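Side-chain contacts in peroxisomal fatty acid beta-oxidation multifunctional protein MFP2 (Arabidopsis thaliana, PDB 2WTB), which carries out the hydration and dehydrogenation steps of peroxisomal fatty acid beta-oxidation during seed germination, acting on enoyl-CoA and 3-hydroxyacyl-CoA thioesters: residues A[38-43]-A[95-100]; A[138-143]-A[245-250]; A[150-155]-A[265-270]; A[160-165]-A[175-180]. One frame throughout, in Å; residues are numbered along the deposited sequence.

Interaction 1 of 4, residues A[38-43]-A[95-100]; sequences NLKSNY and TDLLEA
The phenol end of Y43 lies against L98, which sets CB over one face of the ring, with CG and CD1 above the hydroxyl end. Within that overlap CZ of Y43 is 3.5 Å from CG of L98, and CD1 of L98 lies 3.4 Å from OH of Y43. In L98 the CG stands anti to the backbone N (chi1 -170°), a setting that carries the branch from the side of its helix across to the tyrosine. Nearer the backbone a second leucine takes over: CD2 of L97 fits between CB of Y43 (4.1 Å) and CG of K40 (3.9 Å), using the aliphatic part of the lysine while its NZ turns off to a salt bridge with E44. This pairs helices 33-46 and 88-99 of the crotonase-type hydratase domain. Their short segments run at 57° to each other, 10.4 Å apart between axes, and Y43 and L98 both also touch I57 of the central sheet. Tyrosine suits this buried place because its flat ring fills the space between leucine and sheet, while its hydroxyl finds a hydrogen-bonding partner in OG of S105.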
loop_
_atom_site.group_PDB
_atom_site.type_symbol
_atom_site.label_atom_id
_atom_site.label_comp_id
_atom_site.label_asym_id
_atom_site.label_seq_id
_atom_site.Cartn_x
_atom_site.Cartn_y
_atom_site.Cartn_z
ATOM N N ASN A 38 12.710 7.424 -29.582
ATOM C CA ASN A 38 12.683 8.790 -30.081
ATOM C C ASN A 38 13.881 9.552 -29.534
ATOM O O ASN A 38 14.463 10.396 -30.214
ATOM C CB ASN A 38 11.386 9.492 -29.679
ATOM C CG ASN A 38 10.183 8.969 -30.434
ATOM O OD1 ASN A 38 10.299 8.073 -31.268
ATOM N ND2 ASN A 38 9.014 9.531 -30.144
ATOM N N LEU A 39 14.241 9.240 -28.294
ATOM C CA LEU A 39 15.387 9.852 -27.639
ATOM C C LEU A 39 16.672 9.437 -28.347
ATOM O O LEU A 39 17.530 10.269 -28.648
ATOM C CB LEU A 39 15.431 9.433 -26.170
ATOM C CG LEU A 39 16.455 10.124 -25.276
ATOM C CD1 LEU A 39 16.224 11.624 -25.272
ATOM C CD2 LEU A 39 16.374 9.569 -23.868
ATOM N N LYS A 40 16.792 8.139 -28.610
ATOM C CA LYS A 40 17.927 7.595 -29.344
ATOM C C LYS A 40 18.115 8.338 -30.661
ATOM O O LYS A 40 19.221 8.763 -30.990
ATOM C CB LYS A 40 17.726 6.099 -29.600
ATOM C CG LYS A 40 18.797 5.452 -30.468
ATOM C CD LYS A 40 18.538 3.958 -30.621
ATOM C CE LYS A 40 19.615 3.271 -31.450
ATOM N NZ LYS A 40 19.397 3.431 -32.914
ATOM N N SER A 41 17.027 8.496 -31.409
ATOM C CA SER A 41 17.073 9.211 -32.680
ATOM C C SER A 41 17.496 10.656 -32.461
ATOM O O SER A 41 18.347 11.179 -33.181
ATOM C CB SER A 41 15.714 9.158 -33.379
ATOM O OG SER A 41 15.366 7.825 -33.714
ATOM N N ASN A 42 16.892 11.295 -31.463
ATOM C CA ASN A 42 17.260 12.656 -31.097
ATOM C C ASN A 42 18.769 12.798 -30.999
ATOM O O ASN A 42 19.364 13.683 -31.618
ATOM C CB ASN A 42 16.626 13.044 -29.760
ATOM C CG ASN A 42 15.149 13.352 -29.878
ATOM O OD1 ASN A 42 14.666 13.747 -30.939
ATOM N ND2 ASN A 42 14.422 13.180 -28.780
ATOM N N TYR A 43 19.385 11.912 -30.221
ATOM C CA TYR A 43 20.817 11.987 -29.960
ATOM C C TYR A 43 21.662 11.726 -31.202
ATOM O O TYR A 43 22.646 12.424 -31.449
ATOM C CB TYR A 43 21.214 11.049 -28.812
ATOM C CG TYR A 43 21.180 11.732 -27.462
ATOM C CD1 TYR A 43 22.306 12.372 -26.958
ATOM C CD2 TYR A 43 20.018 11.760 -26.702
ATOM C CE1 TYR A 43 22.282 13.010 -25.731
ATOM C CE2 TYR A 43 19.985 12.396 -25.472
ATOM C CZ TYR A 43 21.121 13.018 -24.993
ATOM O OH TYR A 43 21.095 13.653 -23.772
ATOM N N THR A 95 24.383 4.669 -21.620
ATOM C CA THR A 95 25.790 4.734 -21.224
ATOM C C THR A 95 26.726 5.120 -22.365
ATOM O O THR A 95 27.551 6.023 -22.223
ATOM C CB THR A 95 26.255 3.401 -20.616
ATOM O OG1 THR A 95 25.499 3.131 -19.429
ATOM C CG2 THR A 95 27.734 3.458 -20.267
ATOM N N ASP A 96 26.596 4.434 -23.493
ATOM C CA ASP A 96 27.493 4.649 -24.623
ATOM C C ASP A 96 27.075 5.836 -25.486
ATOM O O ASP A 96 27.853 6.766 -25.689
ATOM C CB ASP A 96 27.590 3.380 -25.473
ATOM C CG ASP A 96 28.319 2.258 -24.759
ATOM O OD1 ASP A 96 29.014 2.543 -23.759
ATOM O OD2 ASP A 96 28.200 1.093 -25.197
ATOM N N LEU A 97 25.847 5.797 -25.990
ATOM C CA LEU A 97 25.358 6.842 -26.882
ATOM C C LEU A 97 25.289 8.195 -26.185
ATOM O O LEU A 97 25.812 9.190 -26.687
ATOM C CB LEU A 97 23.980 6.470 -27.437
ATOM C CG LEU A 97 23.308 7.495 -28.355
ATOM C CD1 LEU A 97 24.174 7.779 -29.572
ATOM C CD2 LEU A 97 21.933 7.010 -28.782
ATOM N N LEU A 98 24.648 8.223 -25.022
ATOM C CA LEU A 98 24.373 9.477 -24.331
ATOM C C LEU A 98 25.534 9.947 -23.456
ATOM O O LEU A 98 26.130 10.991 -23.712
ATOM C CB LEU A 98 23.088 9.354 -23.501
ATOM C CG LEU A 98 22.502 10.631 -22.887
ATOM C CD1 LEU A 98 21.009 10.472 -22.624
ATOM C CD2 LEU A 98 23.234 11.024 -21.611
ATOM N N GLU A 99 25.848 9.174 -22.423
ATOM C CA GLU A 99 26.830 9.599 -21.434
ATOM C C GLU A 99 28.245 9.702 -22.002
ATOM O O GLU A 99 29.015 10.575 -21.604
ATOM C CB GLU A 99 26.814 8.662 -20.227
ATOM C CG GLU A 99 27.645 9.154 -19.050
ATOM C CD GLU A 99 27.698 8.140 -17.925
ATOM O OE1 GLU A 99 28.004 6.958 -18.202
ATOM O OE2 GLU A 99 27.432 8.524 -16.766
ATOM N N ALA A 100 28.580 8.810 -22.931
ATOM C CA ALA A 100 29.919 8.773 -23.510
ATOM C C ALA A 100 30.010 9.550 -24.821
ATOM O O ALA A 100 30.924 9.333 -25.617
ATOM C CB ALA A 100 30.371 7.328 -23.715
#

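Interaction 2 of 4, residues A[138-143]-A[245-250]; sequences PELQLG and MKHPLM
H247 is clasped between two aliphatic carbons, one on each face of its imidazole ring. Across the segments, the ring takes a CH-pi contact: CA of G143 sits 3.4 Å from the ring centroid and only 15° off the ring normal. On the opposite face CD of the following P248 lies 3.1 Å above the plane, over the centre. The ring reaches this slot with CG between the backbone N and the carbonyl carbon (chi1 53°). Glycine suits position 143 because its phi is positive (80°) and its CA, without a side chain, can come close over the ring centre.

Polar contacts are slight. CE1 of H247 comes within 3.2 Å of O of L140, an oxygen already taking the N-H of G143 in the 3-10 turn, and NE2 of H247 gives a weak hydrogen bond to SD of M245 (3.5 Å). With H247 replaced by alanine, G143 and P248 would probably face a gap and the M245 sulfur would lose its donor.

Apolar packing completes the contact through CD2 of L140 and CB of P248, 4.4 Å apart.

The turn includes E139, the predicted proton acceptor of the hydratase site. It comes between strand 134-136 and helix 150-158 and meets the start of helix 247-260, where H247 also touches helices 263-277 and 281-294.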
loop_
_atom_site.group_PDB
_atom_site.type_symbol
_atom_site.label_atom_id
_atom_site.label_comp_id
_atom_site.label_asym_id
_atom_site.label_seq_id
_atom_site.Cartn_x
_atom_site.Cartn_y
_atom_site.Cartn_z
ATOM N N PRO A 138 12.263 3.744 -6.653
ATOM C CA PRO A 138 11.188 2.988 -5.998
ATOM C C PRO A 138 11.062 1.550 -6.502
ATOM O O PRO A 138 10.247 0.796 -5.974
ATOM C CB PRO A 138 9.923 3.772 -6.384
ATOM C CG PRO A 138 10.405 5.021 -7.099
ATOM C CD PRO A 138 11.735 4.670 -7.664
ATOM N N GLU A 139 11.859 1.184 -7.503
ATOM C CA GLU A 139 11.751 -0.124 -8.150
ATOM C C GLU A 139 11.529 -1.296 -7.192
ATOM O O GLU A 139 10.717 -2.180 -7.463
ATOM C CB GLU A 139 12.977 -0.402 -9.027
ATOM C CG GLU A 139 12.934 0.252 -10.400
ATOM C CD GLU A 139 13.513 1.654 -10.406
ATOM O OE1 GLU A 139 13.671 2.243 -9.315
ATOM O OE2 GLU A 139 13.814 2.166 -11.505
ATOM N N LEU A 140 12.251 -1.306 -6.078
ATOM C CA LEU A 140 12.189 -2.441 -5.159
ATOM C C LEU A 140 10.793 -2.708 -4.595
ATOM O O LEU A 140 10.478 -3.839 -4.225
ATOM C CB LEU A 140 13.206 -2.291 -4.023
ATOM C CG LEU A 140 14.565 -2.956 -4.246
ATOM C CD1 LEU A 140 15.313 -2.307 -5.401
ATOM C CD2 LEU A 140 15.394 -2.909 -2.974
ATOM N N GLN A 141 9.959 -1.674 -4.527
ATOM C CA GLN A 141 8.605 -1.843 -4.003
ATOM C C GLN A 141 7.754 -2.727 -4.907
ATOM O O GLN A 141 6.785 -3.337 -4.456
ATOM C CB GLN A 141 7.924 -0.492 -3.780
ATOM C CG GLN A 141 8.293 0.167 -2.460
ATOM C CD GLN A 141 7.525 1.453 -2.206
ATOM O OE1 GLN A 141 7.008 2.078 -3.132
ATOM N NE2 GLN A 141 7.455 1.855 -0.942
ATOM N N LEU A 142 8.123 -2.800 -6.181
ATOM C CA LEU A 142 7.403 -3.636 -7.133
ATOM C C LEU A 142 8.079 -4.995 -7.282
ATOM O O LEU A 142 7.646 -5.834 -8.072
ATOM C CB LEU A 142 7.300 -2.945 -8.494
ATOM C CG LEU A 142 6.622 -1.575 -8.510
ATOM C CD1 LEU A 142 6.474 -1.061 -9.934
ATOM C CD2 LEU A 142 5.271 -1.645 -7.819
ATOM N N GLY A 143 9.142 -5.204 -6.515
ATOM C CA GLY A 143 9.881 -6.451 -6.573
ATOM C C GLY A 143 10.824 -6.489 -7.757
ATOM O O GLY A 143 11.309 -7.550 -8.148
ATOM N N MET A 245 11.661 -12.362 0.431
ATOM C CA MET A 245 11.929 -11.862 -0.915
ATOM C C MET A 245 13.416 -11.889 -1.258
ATOM O O MET A 245 14.268 -11.693 -0.393
ATOM C CB MET A 245 11.364 -10.450 -1.080
ATOM C CG MET A 245 9.851 -10.380 -0.949
ATOM S SD MET A 245 9.211 -8.697 -0.872
ATOM C CE MET A 245 9.748 -8.187 0.758
ATOM N N LYS A 246 13.717 -12.130 -2.531
ATOM C CA LYS A 246 15.096 -12.290 -2.976
ATOM C C LYS A 246 15.621 -11.082 -3.747
ATOM O O LYS A 246 16.819 -10.795 -3.722
ATOM C CB LYS A 246 15.230 -13.545 -3.840
ATOM C CG LYS A 246 14.997 -14.846 -3.089
ATOM C CD LYS A 246 15.137 -16.047 -4.013
ATOM C CE LYS A 246 14.784 -17.340 -3.295
ATOM N NZ LYS A 246 14.870 -18.520 -4.200
ATOM N N HIS A 247 14.723 -10.375 -4.426
ATOM C CA HIS A 247 15.128 -9.281 -5.308
ATOM C C HIS A 247 16.059 -8.240 -4.670
ATOM O O HIS A 247 16.963 -7.741 -5.337
ATOM C CB HIS A 247 13.914 -8.616 -5.976
ATOM C CG HIS A 247 12.860 -8.163 -5.014
ATOM N ND1 HIS A 247 12.694 -6.842 -4.664
ATOM C CD2 HIS A 247 11.917 -8.856 -4.335
ATOM C CE1 HIS A 247 11.695 -6.739 -3.805
ATOM N NE2 HIS A 247 11.207 -7.947 -3.590
ATOM N N PRO A 248 15.848 -7.904 -3.385
ATOM C CA PRO A 248 16.769 -6.948 -2.759
ATOM C C PRO A 248 18.211 -7.449 -2.766
ATOM O O PRO A 248 19.123 -6.698 -3.113
ATOM C CB PRO A 248 16.248 -6.848 -1.323
ATOM C CG PRO A 248 14.809 -7.210 -1.421
ATOM C CD PRO A 248 14.737 -8.263 -2.485
ATOM N N LEU A 249 18.412 -8.707 -2.388
ATOM C CA LEU A 249 19.748 -9.290 -2.384
ATOM C C LEU A 249 20.294 -9.367 -3.802
ATOM O O LEU A 249 21.484 -9.151 -4.032
ATOM C CB LEU A 249 19.723 -10.684 -1.759
ATOM C CG LEU A 249 19.062 -10.784 -0.386
ATOM C CD1 LEU A 249 18.944 -12.238 0.037
ATOM C CD2 LEU A 249 19.833 -9.972 0.646
ATOM N N MET A 250 19.417 -9.679 -4.751
ATOM C CA MET A 250 19.799 -9.734 -6.155
ATOM C C MET A 250 20.223 -8.355 -6.644
ATOM O O MET A 250 21.059 -8.231 -7.540
ATOM C CB MET A 250 18.642 -10.257 -7.007
ATOM C CG MET A 250 18.205 -11.673 -6.669
ATOM S SD MET A 250 16.803 -12.221 -7.667
ATOM C CE MET A 250 16.631 -13.915 -7.108
#

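Interaction 3 of 4, residues A[150-155]-A[265-270]; sequences GTQRLP and AGLEKE
Q152 points its carboxamide at the backbone of G266, joining helix 150-158 of the crotonase fold to helix 263-277. The glutamine is folded, not stretched. CG leaves beside the backbone N, anti to the carbonyl carbon (chi1 -59°), and the chain then bends at chi2 (-55°), which brings the amide round to face the neighbouring helix instead of stretching past it. NE2 of Q152 ends 3.3 Å from CA of G266, with CD of Q152 at 3.7 Å from the same atom. Glycine is the fitting residue here: a CB at this position would point at Q152 and fall 2.4 Å from its NE2, a plain clash, so the absence of a side chain is what lets the amide lie against the helix.

The polar end has its clear partner on another helix, since NE2 is hydrogen-bonded to O of A254 in helix 247-260. One amide thus meets two helices, and a glutamine supplies both the flexible arm and the N-H needed in a buried position. On the same segment as Q152, the N-H of G150 binds OE2 of E119, the predicted nucleophile. L267 also has CG beside its backbone N; with CD1 carried anti to CA, the other methyl, CD2 of L267, turns to the glutamine stem, 3.7 Å from CG of Q152.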
loop_
_atom_site.group_PDB
_atom_site.type_symbol
_atom_site.label_atom_id
_atom_site.label_comp_id
_atom_site.label_asym_id
_atom_site.label_seq_id
_atom_site.Cartn_x
_atom_site.Cartn_y
_atom_site.Cartn_z
ATOM N N GLY A 150 21.071 2.625 -12.497
ATOM C CA GLY A 150 20.898 3.174 -11.164
ATOM C C GLY A 150 21.700 2.456 -10.095
ATOM O O GLY A 150 22.184 3.081 -9.150
ATOM N N THR A 151 21.842 1.141 -10.235
ATOM C CA THR A 151 22.653 0.365 -9.305
ATOM C C THR A 151 24.118 0.797 -9.351
ATOM O O THR A 151 24.902 0.440 -8.473
ATOM C CB THR A 151 22.569 -1.147 -9.595
ATOM O OG1 THR A 151 22.753 -1.380 -10.996
ATOM C CG2 THR A 151 21.217 -1.698 -9.167
ATOM N N GLN A 152 24.479 1.567 -10.373
ATOM C CA GLN A 152 25.861 2.010 -10.554
ATOM C C GLN A 152 26.050 3.494 -10.243
ATOM O O GLN A 152 26.916 3.868 -9.450
ATOM C CB GLN A 152 26.331 1.727 -11.983
ATOM C CG GLN A 152 26.276 0.264 -12.372
ATOM C CD GLN A 152 27.049 -0.612 -11.411
ATOM O OE1 GLN A 152 28.147 -0.259 -10.974
ATOM N NE2 GLN A 152 26.476 -1.759 -11.069
ATOM N N ARG A 153 25.234 4.336 -10.870
ATOM C CA ARG A 153 25.429 5.779 -10.791
ATOM C C ARG A 153 25.005 6.395 -9.459
ATOM O O ARG A 153 25.608 7.366 -9.004
ATOM C CB ARG A 153 24.739 6.474 -11.967
ATOM C CG ARG A 153 25.315 6.067 -13.311
ATOM C CD ARG A 153 24.763 6.891 -14.462
ATOM N NE ARG A 153 25.464 6.579 -15.705
ATOM C CZ ARG A 153 25.131 5.587 -16.526
ATOM N NH1 ARG A 153 24.094 4.806 -16.246
ATOM N NH2 ARG A 153 25.836 5.377 -17.630
ATOM N N LEU A 154 23.982 5.830 -8.826
ATOM C CA LEU A 154 23.502 6.367 -7.553
ATOM C C LEU A 154 24.573 6.337 -6.458
ATOM O O LEU A 154 24.872 7.369 -5.858
ATOM C CB LEU A 154 22.223 5.656 -7.091
ATOM C CG LEU A 154 21.595 6.174 -5.793
ATOM C CD1 LEU A 154 21.412 7.683 -5.837
ATOM C CD2 LEU A 154 20.269 5.486 -5.517
ATOM N N PRO A 155 25.156 5.156 -6.191
ATOM C CA PRO A 155 26.215 5.098 -5.178
ATOM C C PRO A 155 27.398 6.000 -5.522
ATOM O O PRO A 155 28.044 6.531 -4.620
ATOM C CB PRO A 155 26.645 3.626 -5.203
ATOM C CG PRO A 155 25.459 2.898 -5.736
ATOM C CD PRO A 155 24.845 3.824 -6.738
ATOM N N ALA A 265 31.206 -3.905 -15.865
ATOM C CA ALA A 265 30.812 -5.221 -15.384
ATOM C C ALA A 265 29.521 -5.097 -14.586
ATOM O O ALA A 265 28.619 -5.926 -14.707
ATOM C CB ALA A 265 31.913 -5.831 -14.525
ATOM N N GLY A 266 29.438 -4.047 -13.776
ATOM C CA GLY A 266 28.263 -3.802 -12.964
ATOM C C GLY A 266 27.000 -3.671 -13.790
ATOM O O GLY A 266 25.956 -4.208 -13.427
ATOM N N LEU A 267 27.096 -2.956 -14.907
ATOM C CA LEU A 267 25.946 -2.750 -15.780
ATOM C C LEU A 267 25.381 -4.077 -16.272
ATOM O O LEU A 267 24.216 -4.391 -16.039
ATOM C CB LEU A 267 26.317 -1.857 -16.968
ATOM C CG LEU A 267 26.600 -0.389 -16.641
ATOM C CD1 LEU A 267 26.945 0.392 -17.900
ATOM C CD2 LEU A 267 25.412 0.238 -15.935
ATOM N N GLU A 268 26.218 -4.856 -16.947
ATOM C CA GLU A 268 25.796 -6.145 -17.481
ATOM C C GLU A 268 25.238 -7.055 -16.387
ATOM O O GLU A 268 24.354 -7.874 -16.642
ATOM C CB GLU A 268 26.954 -6.815 -18.220
ATOM C CG GLU A 268 27.405 -6.038 -19.447
ATOM C CD GLU A 268 28.721 -6.532 -20.013
ATOM O OE1 GLU A 268 29.305 -7.478 -19.439
ATOM O OE2 GLU A 268 29.172 -5.969 -21.033
ATOM N N LYS A 269 25.749 -6.898 -15.169
ATOM C CA LYS A 269 25.262 -7.669 -14.031
ATOM C C LYS A 269 23.843 -7.252 -13.671
ATOM O O LYS A 269 23.005 -8.091 -13.341
ATOM C CB LYS A 269 26.182 -7.488 -12.823
ATOM C CG LYS A 269 26.188 -8.671 -11.864
ATOM C CD LYS A 269 24.921 -8.742 -11.035
ATOM C CE LYS A 269 24.895 -9.994 -10.167
ATOM N NZ LYS A 269 24.746 -11.243 -10.967
ATOM N N GLU A 270 23.586 -5.948 -13.730
ATOM C CA GLU A 270 22.260 -5.405 -13.464
ATOM C C GLU A 270 21.287 -5.813 -14.565
ATOM O O GLU A 270 20.150 -6.198 -14.292
#

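Interaction 4 of 4, residues A[160-165]-A[175-180]; sequences LTKALE and AEEGHS
The ammonium group of K162 is shared by two carboxylates, E165 on its own helix and E177 on another, although within these segments the nearest CA atoms, of K162 and G178, are 10.5 Å apart. NZ of K162 meets OE2 of E177 at 3.4 Å, a salt bridge whose hydrogen bond is weak, and CE of K162 lies 3.7 Å from the same oxygen. The shorter grip is on the lysine's own helix: NZ of K162 stands 2.9 Å from OE1 of E165, one turn along, approaching from 46° above the carboxylate plane.

The torsions explain the reach. K162 starts with CG anti to the backbone N, bends once at chi2 (54°), and then runs straight, while E177 is extended throughout. The two chains cross at about a right angle, their charged ends together. A long, flexible lysine suits a place between two acids; E165 and E177 are exposed, where a carboxylate can stay hydrated while it pairs with the lysine. The network joins helices 160-169 and 175-181 of the crotonase-type hydratase domain at the surface, away from the annotated sites. Another side of helix 160-169 is apolar, A163 packing on helix 150-158.

Were K162 a leucine, both glutamates would probably lose their shared positive partner. OE1 of E165 and OE2 of E177 are 6.2 Å apart, and the lysine is likely to offset their mutual repulsion; with one leg long and weak, the network probably ties the two surface helices together only lightly.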
loop_
_atom_site.group_PDB
_atom_site.type_symbol
_atom_site.label_atom_id
_atom_site.label_comp_id
_atom_site.label_asym_id
_atom_site.label_seq_id
_atom_site.Cartn_x
_atom_site.Cartn_y
_atom_site.Cartn_z
ATOM N N LEU A 160 27.670 5.254 -1.100
ATOM C CA LEU A 160 27.133 3.904 -0.966
ATOM C C LEU A 160 26.091 3.808 0.146
ATOM O O LEU A 160 25.067 3.146 -0.008
ATOM C CB LEU A 160 28.258 2.901 -0.709
ATOM C CG LEU A 160 27.817 1.437 -0.683
ATOM C CD1 LEU A 160 27.132 1.069 -1.992
ATOM C CD2 LEU A 160 28.994 0.511 -0.401
ATOM N N THR A 161 26.360 4.471 1.266
ATOM C CA THR A 161 25.469 4.419 2.421
ATOM C C THR A 161 24.089 4.989 2.103
ATOM O O THR A 161 23.065 4.397 2.453
ATOM C CB THR A 161 26.068 5.170 3.625
ATOM O OG1 THR A 161 27.344 4.606 3.954
ATOM C CG2 THR A 161 25.147 5.067 4.828
ATOM N N LYS A 162 24.065 6.140 1.438
ATOM C CA LYS A 162 22.805 6.782 1.085
ATOM C C LYS A 162 22.109 6.035 -0.043
ATOM O O LYS A 162 20.897 5.820 -0.002
ATOM C CB LYS A 162 23.032 8.237 0.679
ATOM C CG LYS A 162 21.749 9.021 0.504
ATOM C CD LYS A 162 20.895 8.930 1.756
ATOM C CE LYS A 162 19.663 9.815 1.661
ATOM N NZ LYS A 162 18.817 9.710 2.887
ATOM N N ALA A 163 22.882 5.645 -1.052
ATOM C CA ALA A 163 22.342 4.898 -2.179
ATOM C C ALA A 163 21.637 3.643 -1.683
ATOM O O ALA A 163 20.531 3.324 -2.123
ATOM C CB ALA A 163 23.449 4.536 -3.154
ATOM N N LEU A 164 22.288 2.940 -0.762
ATOM C CA LEU A 164 21.731 1.723 -0.190
ATOM C C LEU A 164 20.427 2.011 0.533
ATOM O O LEU A 164 19.480 1.231 0.451
ATOM C CB LEU A 164 22.729 1.059 0.764
ATOM C CG LEU A 164 23.832 0.235 0.101
ATOM C CD1 LEU A 164 24.630 -0.525 1.144
ATOM C CD2 LEU A 164 23.234 -0.724 -0.912
ATOM N N GLU A 165 20.382 3.131 1.246
ATOM C CA GLU A 165 19.171 3.513 1.957
ATOM C C GLU A 165 18.044 3.770 0.967
ATOM O O GLU A 165 16.963 3.200 1.086
ATOM C CB GLU A 165 19.407 4.758 2.812
ATOM C CG GLU A 165 18.161 5.240 3.539
ATOM C CD GLU A 165 18.295 6.661 4.047
ATOM O OE1 GLU A 165 19.434 7.174 4.087
ATOM O OE2 GLU A 165 17.262 7.267 4.405
ATOM N N ALA A 175 14.729 17.665 -3.806
ATOM C CA ALA A 175 15.830 18.244 -4.566
ATOM C C ALA A 175 16.877 18.881 -3.656
ATOM O O ALA A 175 18.078 18.718 -3.874
ATOM C CB ALA A 175 15.307 19.260 -5.574
ATOM N N GLU A 176 16.414 19.603 -2.640
ATOM C CA GLU A 176 17.308 20.276 -1.701
ATOM C C GLU A 176 18.319 19.308 -1.098
ATOM O O GLU A 176 19.529 19.509 -1.214
ATOM C CB GLU A 176 16.515 20.968 -0.588
ATOM C CG GLU A 176 15.890 22.299 -0.990
ATOM C CD GLU A 176 14.586 22.139 -1.750
ATOM O OE1 GLU A 176 13.965 21.057 -1.658
ATOM O OE2 GLU A 176 14.175 23.100 -2.433
ATOM N N GLU A 177 17.821 18.259 -0.452
ATOM C CA GLU A 177 18.697 17.250 0.130
ATOM C C GLU A 177 19.551 16.605 -0.954
ATOM O O GLU A 177 20.719 16.288 -0.731
ATOM C CB GLU A 177 17.890 16.186 0.876
ATOM C CG GLU A 177 18.746 15.114 1.532
ATOM C CD GLU A 177 17.935 14.135 2.359
ATOM O OE1 GLU A 177 16.727 14.376 2.562
ATOM O OE2 GLU A 177 18.510 13.121 2.809
ATOM N N GLY A 178 18.960 16.417 -2.130
ATOM C CA GLY A 178 19.677 15.851 -3.259
ATOM C C GLY A 178 20.846 16.722 -3.676
ATOM O O GLY A 178 21.892 16.222 -4.090
ATOM N N HIS A 179 20.666 18.033 -3.563
ATOM C CA HIS A 179 21.708 18.989 -3.912
ATOM C C HIS A 179 22.918 18.851 -2.993
ATOM O O HIS A 179 24.061 18.854 -3.451
ATOM C CB HIS A 179 21.154 20.414 -3.851
ATOM C CG HIS A 179 22.168 21.474 -4.150
ATOM N ND1 HIS A 179 22.839 21.545 -5.350
ATOM C CD2 HIS A 179 22.609 22.518 -3.410
ATOM C CE1 HIS A 179 23.660 22.582 -5.334
ATOM N NE2 HIS A 179 23.539 23.189 -4.169
ATOM N N SER A 180 22.662 18.723 -1.695
ATOM C CA SER A 180 23.736 18.615 -0.714
ATOM C C SER A 180 24.442 17.262 -0.779
ATOM O O SER A 180 25.548 17.112 -0.267
ATOM C CB SER A 180 23.205 18.871 0.699
ATOM O OG SER A 180 22.136 17.997 1.015
#

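Interactions 1 and 3 touch directly: NH2 of R153 is 2.7 Å from OE1 of E99 in a salt bridge, and CD1 of L267 packs on OG1 of T95 at 3.5 Å. Interaction 3 also meets interaction 4, where CA of P155 lies 3.5 Å from CB of A163 on the next helix. Interaction 2 touches none of the others, but its helix 247-260 leads into helix 263-277 of interaction 3, the contact centres being about 15 Å apart. Three of them lie near E119, the predicted nucleophile: its side chain is about 10 Å from that of L98, 9 Å from L140 and 8 Å from L267. Interaction 4 lies away from the site.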